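Local coordinates for protein proline iminopeptidase (Streptomyces halstedii, PDB 3WMR) that is an amidohydrolase of the alpha/beta hydrolase fold with a hydrophobic tunnel for polyketide substrates, and probably releases N-terminal proline from peptides, at residues 153-166 and 235-248. Numbering follows the deposited sequence.
Sequences ASMKIWLQEMARLR and EFHVIGTLRDWSVE. With P4G (1-ethoxy-2-(2-ethoxyethoxy)ethane), chain E.
Met155 N donates to Trp245 O (2.8 Å) and Val247 N to Ala153 O (2.9 Å), a single beta bridge that pairs Ser154 with Ser246 just where helix 155-166 begins. Ser154 is the N-cap, its OG taking weak bonds from the amides of Lys156 and Ile157 and sharing a water with Glu248 OE1. On the exposed side, Lys156 bends at its last torsion (chi4 -63°) to bring NZ 2.7 Å from Asp244 OD1, above the carboxylate plane, in a salt bridge. Deeper in, the Trp158 ring is sandwiched between Met162 CE over its centre and Met155 CE, offset toward the edge of the opposite face, while NE1 donates to Glu235 O (3.0 Å). A leucine in place of Trp158 would probably leave that carbonyl without its indole donor and both methionine methyls without a ring to pack on. Leu159 CD1 sits over one face of the Arg243 guanidinium, whose NH1 bonds to Val238 O. Farther along, Met162 SD packs on Phe236 CB (3.5 Å), and Arg166, salt-bridged to Glu181 through NH2, reaches Phe236 O through a water weakly held by NH1. Trp245 NE1 donates a weak hydrogen bond to P4G O2. The loop between helix 225-230 and strand 258-263 thus lies along helix 155-166, consistent with the helical cap of alpha/beta hydrolases, with Phe236 against helices 171-183 and 189-202 and Ala153 against helix 270-279.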
loop_
_atom_site.group_PDB
_atom_site.type_symbol
_atom_site.label_atom_id
_atom_site.label_comp_id
_atom_site.label_asym_id
_atom_site.label_seq_id
_atom_site.Cartn_x
_atom_site.Cartn_y
_atom_site.Cartn_z
ATOM N N ALA A 153 -10.772 4.197 0.471
ATOM C CA ALA A 153 -10.950 5.325 1.405
ATOM C C ALA A 153 -11.539 4.872 2.739
ATOM O O ALA A 153 -11.459 5.589 3.734
ATOM C CB ALA A 153 -11.847 6.392 0.795
ATOM N N SER A 154 -12.118 3.676 2.753
ATOM C CA SER A 154 -12.785 3.137 3.941
ATOM C C SER A 154 -12.750 1.622 3.952
ATOM O O SER A 154 -13.149 0.987 2.995
ATOM C CB SER A 154 -14.240 3.569 3.952
ATOM O OG SER A 154 -14.985 2.835 4.920
ATOM N N MET A 155 -12.323 1.043 5.062
ATOM C CA MET A 155 -12.382 -0.413 5.208
ATOM C C MET A 155 -13.814 -0.936 5.326
ATOM O O MET A 155 -14.067 -2.116 5.059
ATOM C CB MET A 155 -11.525 -0.871 6.389
ATOM C CG MET A 155 -10.055 -0.502 6.243
ATOM S SD MET A 155 -9.310 -0.848 4.630
ATOM C CE MET A 155 -9.273 -2.666 4.608
ATOM N N LYS A 156 -14.765 -0.066 5.692
ATOM C CA LYS A 156 -16.175 -0.462 5.677
ATOM C C LYS A 156 -16.668 -0.707 4.268
ATOM O O LYS A 156 -17.293 -1.747 3.989
ATOM C CB LYS A 156 -17.068 0.610 6.321
ATOM C CG LYS A 156 -16.888 0.720 7.808
ATOM C CD LYS A 156 -17.915 1.680 8.415
ATOM C CE LYS A 156 -17.599 1.947 9.874
ATOM N NZ LYS A 156 -17.697 0.696 10.694
ATOM N N ILE A 157 -16.399 0.249 3.380
ATOM C CA ILE A 157 -16.759 0.095 1.985
ATOM C C ILE A 157 -15.962 -1.090 1.400
ATOM O O ILE A 157 -16.499 -1.867 0.619
ATOM C CB ILE A 157 -16.483 1.374 1.168
ATOM C CG1 ILE A 157 -17.323 2.553 1.686
ATOM C CG2 ILE A 157 -16.807 1.140 -0.297
ATOM C CD1 ILE A 157 -16.933 3.892 1.096
ATOM N N TRP A 158 -14.698 -1.222 1.800
ATOM C CA TRP A 158 -13.873 -2.371 1.378
ATOM C C TRP A 158 -14.603 -3.673 1.670
ATOM O O TRP A 158 -14.836 -4.447 0.762
ATOM C CB TRP A 158 -12.514 -2.334 2.084
ATOM C CG TRP A 158 -11.524 -3.443 1.703
ATOM C CD1 TRP A 158 -11.367 -4.629 2.334
ATOM C CD2 TRP A 158 -10.526 -3.403 0.670
ATOM N NE1 TRP A 158 -10.347 -5.339 1.769
ATOM C CE2 TRP A 158 -9.833 -4.626 0.718
ATOM C CE3 TRP A 158 -10.175 -2.469 -0.308
ATOM C CZ2 TRP A 158 -8.793 -4.933 -0.159
ATOM C CZ3 TRP A 158 -9.133 -2.776 -1.191
ATOM C CH2 TRP A 158 -8.456 -3.992 -1.108
ATOM N N LEU A 159 -15.016 -3.886 2.924
ATOM C CA LEU A 159 -15.686 -5.126 3.291
ATOM C C LEU A 159 -17.009 -5.353 2.555
ATOM O O LEU A 159 -17.324 -6.487 2.222
ATOM C CB LEU A 159 -15.865 -5.256 4.809
ATOM C CG LEU A 159 -14.609 -5.750 5.528
ATOM C CD1 LEU A 159 -14.772 -5.640 7.036
ATOM C CD2 LEU A 159 -14.278 -7.184 5.106
ATOM N N GLN A 160 -17.773 -4.299 2.282
ATOM C CA GLN A 160 -18.974 -4.442 1.435
ATOM C C GLN A 160 -18.622 -4.911 0.025
ATOM O O GLN A 160 -19.271 -5.807 -0.556
ATOM C CB GLN A 160 -19.748 -3.121 1.385
ATOM C CG GLN A 160 -20.371 -2.808 2.725
ATOM C CD GLN A 160 -20.862 -1.383 2.893
ATOM O OE1 GLN A 160 -20.465 -0.467 2.178
ATOM N NE2 GLN A 160 -21.740 -1.196 3.871
ATOM N N GLU A 161 -17.572 -4.325 -0.527
ATOM C CA GLU A 161 -17.155 -4.676 -1.866
ATOM C C GLU A 161 -16.551 -6.086 -1.939
ATOM O O GLU A 161 -16.774 -6.789 -2.921
ATOM C CB GLU A 161 -16.220 -3.599 -2.441
ATOM C CG GLU A 161 -16.971 -2.329 -2.809
ATOM C CD GLU A 161 -17.883 -2.537 -4.005
ATOM O OE1 GLU A 161 -17.388 -2.516 -5.164
ATOM O OE2 GLU A 161 -19.103 -2.733 -3.788
ATOM N N MET A 162 -15.842 -6.512 -0.892
ATOM C CA MET A 162 -15.350 -7.898 -0.819
ATOM C C MET A 162 -16.506 -8.906 -0.909
ATOM O O MET A 162 -16.421 -9.892 -1.635
ATOM C CB MET A 162 -14.583 -8.143 0.471
ATOM C CG MET A 162 -13.278 -7.379 0.644
ATOM S SD MET A 162 -12.134 -7.425 -0.753
ATOM C CE MET A 162 -12.552 -5.916 -1.617
ATOM N N ALA A 163 -17.580 -8.649 -0.167
ATOM C CA ALA A 163 -18.762 -9.504 -0.208
ATOM C C ALA A 163 -19.338 -9.545 -1.623
ATOM O O ALA A 163 -19.761 -10.597 -2.097
ATOM C CB ALA A 163 -19.815 -9.011 0.786
ATOM N N ARG A 164 -19.324 -8.412 -2.312
ATOM C CA ARG A 164 -19.816 -8.355 -3.680
ATOM C C ARG A 164 -18.948 -9.219 -4.608
ATOM O O ARG A 164 -19.451 -10.069 -5.356
ATOM C CB ARG A 164 -19.861 -6.903 -4.164
ATOM C CG ARG A 164 -20.697 -6.703 -5.412
ATOM C CD ARG A 164 -20.760 -5.232 -5.830
ATOM N NE ARG A 164 -19.431 -4.684 -6.109
ATOM C CZ ARG A 164 -18.704 -4.947 -7.197
ATOM N NH1 ARG A 164 -19.145 -5.771 -8.141
ATOM N NH2 ARG A 164 -17.507 -4.390 -7.332
ATOM N N LEU A 165 -17.639 -9.031 -4.521
ATOM C CA LEU A 165 -16.691 -9.785 -5.368
ATOM C C LEU A 165 -16.705 -11.272 -5.058
ATOM O O LEU A 165 -16.600 -12.113 -5.969
ATOM C CB LEU A 165 -15.271 -9.247 -5.173
ATOM C CG LEU A 165 -15.049 -7.788 -5.583
ATOM C CD1 LEU A 165 -13.601 -7.421 -5.296
ATOM C CD2 LEU A 165 -15.405 -7.566 -7.046
ATOM N N ARG A 166 -16.842 -11.595 -3.770
ATOM C CA ARG A 166 -16.856 -12.977 -3.315
ATOM C C ARG A 166 -18.093 -13.715 -3.824
ATOM O O ARG A 166 -17.997 -14.881 -4.189
ATOM C CB ARG A 166 -16.763 -13.067 -1.787
ATOM C CG ARG A 166 -15.370 -12.812 -1.214
ATOM C CD ARG A 166 -15.437 -12.548 0.302
ATOM N NE ARG A 166 -16.017 -13.693 1.019
ATOM C CZ ARG A 166 -15.498 -14.288 2.092
ATOM N NH1 ARG A 166 -14.388 -13.839 2.651
ATOM N NH2 ARG A 166 -16.118 -15.333 2.634
ATOM N N GLU A 235 -6.101 -10.345 2.242
ATOM C CA GLU A 235 -6.595 -9.098 1.658
ATOM C C GLU A 235 -8.079 -8.795 1.872
ATOM O O GLU A 235 -8.447 -7.636 2.080
ATOM C CB GLU A 235 -6.314 -9.108 0.152
ATOM C CG GLU A 235 -4.857 -8.893 -0.194
ATOM C CD GLU A 235 -4.417 -7.520 0.253
ATOM O OE1 GLU A 235 -4.919 -6.540 -0.343
ATOM O OE2 GLU A 235 -3.625 -7.434 1.221
ATOM N N PHE A 236 -8.926 -9.823 1.796
ATOM C CA PHE A 236 -10.381 -9.636 1.848
ATOM C C PHE A 236 -11.014 -9.947 3.220
ATOM O O PHE A 236 -12.050 -9.354 3.575
ATOM C CB PHE A 236 -11.086 -10.418 0.730
ATOM C CG PHE A 236 -10.759 -11.902 0.695
ATOM C CD1 PHE A 236 -9.844 -12.407 -0.227
ATOM C CD2 PHE A 236 -11.377 -12.790 1.563
ATOM C CE1 PHE A 236 -9.565 -13.767 -0.280
ATOM C CE2 PHE A 236 -11.089 -14.153 1.513
ATOM C CZ PHE A 236 -10.185 -14.636 0.593
ATOM N N HIS A 237 -10.408 -10.857 3.984
ATOM C CA HIS A 237 -10.927 -11.230 5.317
ATOM C C HIS A 237 -10.333 -10.263 6.331
ATOM O O HIS A 237 -9.416 -10.598 7.088
ATOM C CB HIS A 237 -10.608 -12.696 5.664
ATOM C CG HIS A 237 -11.368 -13.239 6.847
ATOM N ND1 HIS A 237 -12.725 -13.046 7.024
ATOM C CD2 HIS A 237 -10.963 -14.010 7.885
ATOM C CE1 HIS A 237 -13.119 -13.660 8.128
ATOM N NE2 HIS A 237 -12.069 -14.256 8.667
ATOM N N VAL A 238 -10.864 -9.039 6.324
ATOM C CA VAL A 238 -10.345 -7.976 7.183
ATOM C C VAL A 238 -11.058 -8.035 8.530
ATOM O O VAL A 238 -12.175 -7.527 8.675
ATOM C CB VAL A 238 -10.550 -6.586 6.558
ATOM C CG1 VAL A 238 -10.114 -5.476 7.524
ATOM C CG2 VAL A 238 -9.794 -6.480 5.264
ATOM N N ILE A 239 -10.408 -8.663 9.499
ATOM C CA ILE A 239 -10.951 -8.803 10.843
ATOM C C ILE A 239 -10.041 -8.189 11.913
ATOM O O ILE A 239 -10.302 -8.329 13.110
ATOM C CB ILE A 239 -11.222 -10.299 11.181
ATOM C CG1 ILE A 239 -9.937 -11.124 11.151
ATOM C CG2 ILE A 239 -12.256 -10.875 10.239
ATOM C CD1 ILE A 239 -10.101 -12.528 11.708
ATOM N N GLY A 240 -8.969 -7.523 11.488
ATOM C CA GLY A 240 -8.020 -6.908 12.402
ATOM C C GLY A 240 -8.554 -5.567 12.865
ATOM O O GLY A 240 -9.695 -5.221 12.569
ATOM N N THR A 241 -7.718 -4.818 13.578
ATOM C CA THR A 241 -8.126 -3.559 14.206
ATOM C C THR A 241 -8.477 -2.433 13.228
ATOM O O THR A 241 -9.104 -1.472 13.637
ATOM C CB THR A 241 -7.041 -3.027 15.165
ATOM O OG1 THR A 241 -5.812 -2.867 14.460
ATOM C CG2 THR A 241 -6.835 -3.977 16.337
ATOM N N LEU A 242 -8.115 -2.541 11.948
ATOM C CA LEU A 242 -8.516 -1.507 10.980
ATOM C C LEU A 242 -9.866 -1.761 10.312
ATOM O O LEU A 242 -10.290 -1.006 9.449
ATOM C CB LEU A 242 -7.426 -1.273 9.921
ATOM C CG LEU A 242 -6.077 -0.750 10.446
ATOM C CD1 LEU A 242 -5.120 -0.536 9.287
ATOM C CD2 LEU A 242 -6.204 0.535 11.281
ATOM N N ARG A 243 -10.540 -2.810 10.754
ATOM C CA ARG A 243 -11.818 -3.253 10.196
ATOM C C ARG A 243 -12.866 -2.163 9.946
ATOM O O ARG A 243 -13.554 -2.187 8.920
ATOM C CB ARG A 243 -12.406 -4.306 11.143
ATOM C CG ARG A 243 -13.773 -4.814 10.775
ATOM C CD ARG A 243 -14.160 -5.939 11.709
ATOM N NE ARG A 243 -15.511 -6.414 11.414
ATOM C CZ ARG A 243 -15.828 -7.313 10.480
ATOM N NH1 ARG A 243 -14.892 -7.890 9.704
ATOM N NH2 ARG A 243 -17.110 -7.647 10.331
ATOM N N ASP A 244 -13.009 -1.234 10.890
ATOM C CA ASP A 244 -14.010 -0.169 10.768
ATOM C C ASP A 244 -13.402 1.162 10.310
ATOM O O ASP A 244 -14.086 2.181 10.245
ATOM C CB ASP A 244 -14.746 -0.004 12.113
ATOM C CG ASP A 244 -15.661 -1.193 12.426
ATOM O OD1 ASP A 244 -16.529 -1.514 11.582
ATOM O OD2 ASP A 244 -15.521 -1.820 13.502
ATOM N N TRP A 245 -12.123 1.162 9.969
ATOM C CA TRP A 245 -11.411 2.419 9.786
ATOM C C TRP A 245 -11.669 3.095 8.427
ATOM O O TRP A 245 -11.654 2.449 7.371
ATOM C CB TRP A 245 -9.925 2.175 9.992
ATOM C CG TRP A 245 -9.092 3.406 9.965
ATOM C CD1 TRP A 245 -9.251 4.531 10.732
ATOM C CD2 TRP A 245 -7.942 3.630 9.151
ATOM N NE1 TRP A 245 -8.274 5.445 10.434
ATOM C CE2 TRP A 245 -7.459 4.920 9.461
ATOM C CE3 TRP A 245 -7.273 2.865 8.181
ATOM C CZ2 TRP A 245 -6.337 5.461 8.846
ATOM C CZ3 TRP A 245 -6.157 3.404 7.565
ATOM C CH2 TRP A 245 -5.702 4.693 7.895
ATOM N N SER A 246 -11.882 4.408 8.479
ATOM C CA SER A 246 -12.093 5.226 7.287
ATOM C C SER A 246 -11.233 6.484 7.348
ATOM O O SER A 246 -11.077 7.073 8.426
ATOM C CB SER A 246 -13.555 5.628 7.193
ATOM O OG SER A 246 -13.772 6.469 6.086
ATOM N N VAL A 247 -10.689 6.907 6.208
ATOM C CA VAL A 247 -9.960 8.198 6.131
ATOM C C VAL A 247 -10.793 9.334 5.502
ATOM O O VAL A 247 -10.290 10.451 5.315
ATOM C CB VAL A 247 -8.594 8.068 5.393
ATOM C CG1 VAL A 247 -7.704 7.058 6.109
ATOM C CG2 VAL A 247 -8.773 7.689 3.926
ATOM N N GLU A 248 -12.071 9.065 5.235
ATOM C CA GLU A 248 -12.930 9.982 4.499
ATOM C C GLU A 248 -12.974 11.378 5.145
ATOM O O GLU A 248 -13.055 12.382 4.443
ATOM C CB GLU A 248 -14.345 9.422 4.399
ATOM C CG GLU A 248 -14.491 8.171 3.538
ATOM C CD GLU A 248 -15.795 7.445 3.803
ATOM O OE1 GLU A 248 -15.911 6.773 4.844
ATOM O OE2 GLU A 248 -16.718 7.552 2.977
HETATM C C8 P4G E . -9.295 1.994 13.803
HETATM C C7 P4G E . -9.323 3.453 14.202
HETATM O O4 P4G E . -8.001 4.009 14.299
HETATM C C6 P4G E . -8.010 5.371 14.762
HETATM C C5 P4G E . -6.682 6.091 14.499
HETATM O O3 P4G E . -6.815 6.998 13.402
HETATM C C4 P4G E . -5.872 8.071 13.377
HETATM C C3 P4G E . -5.971 8.813 12.039
HETATM O O2 P4G E . -7.177 8.471 11.327
HETATM C C2 P4G E . -7.834 9.591 10.721
HETATM C C1 P4G E . -9.105 9.129 10.038
HETATM O O HOH W 1 -16.973 4.401 5.524
HETATM O O HOH W 2 -14.420 -10.855 3.031
#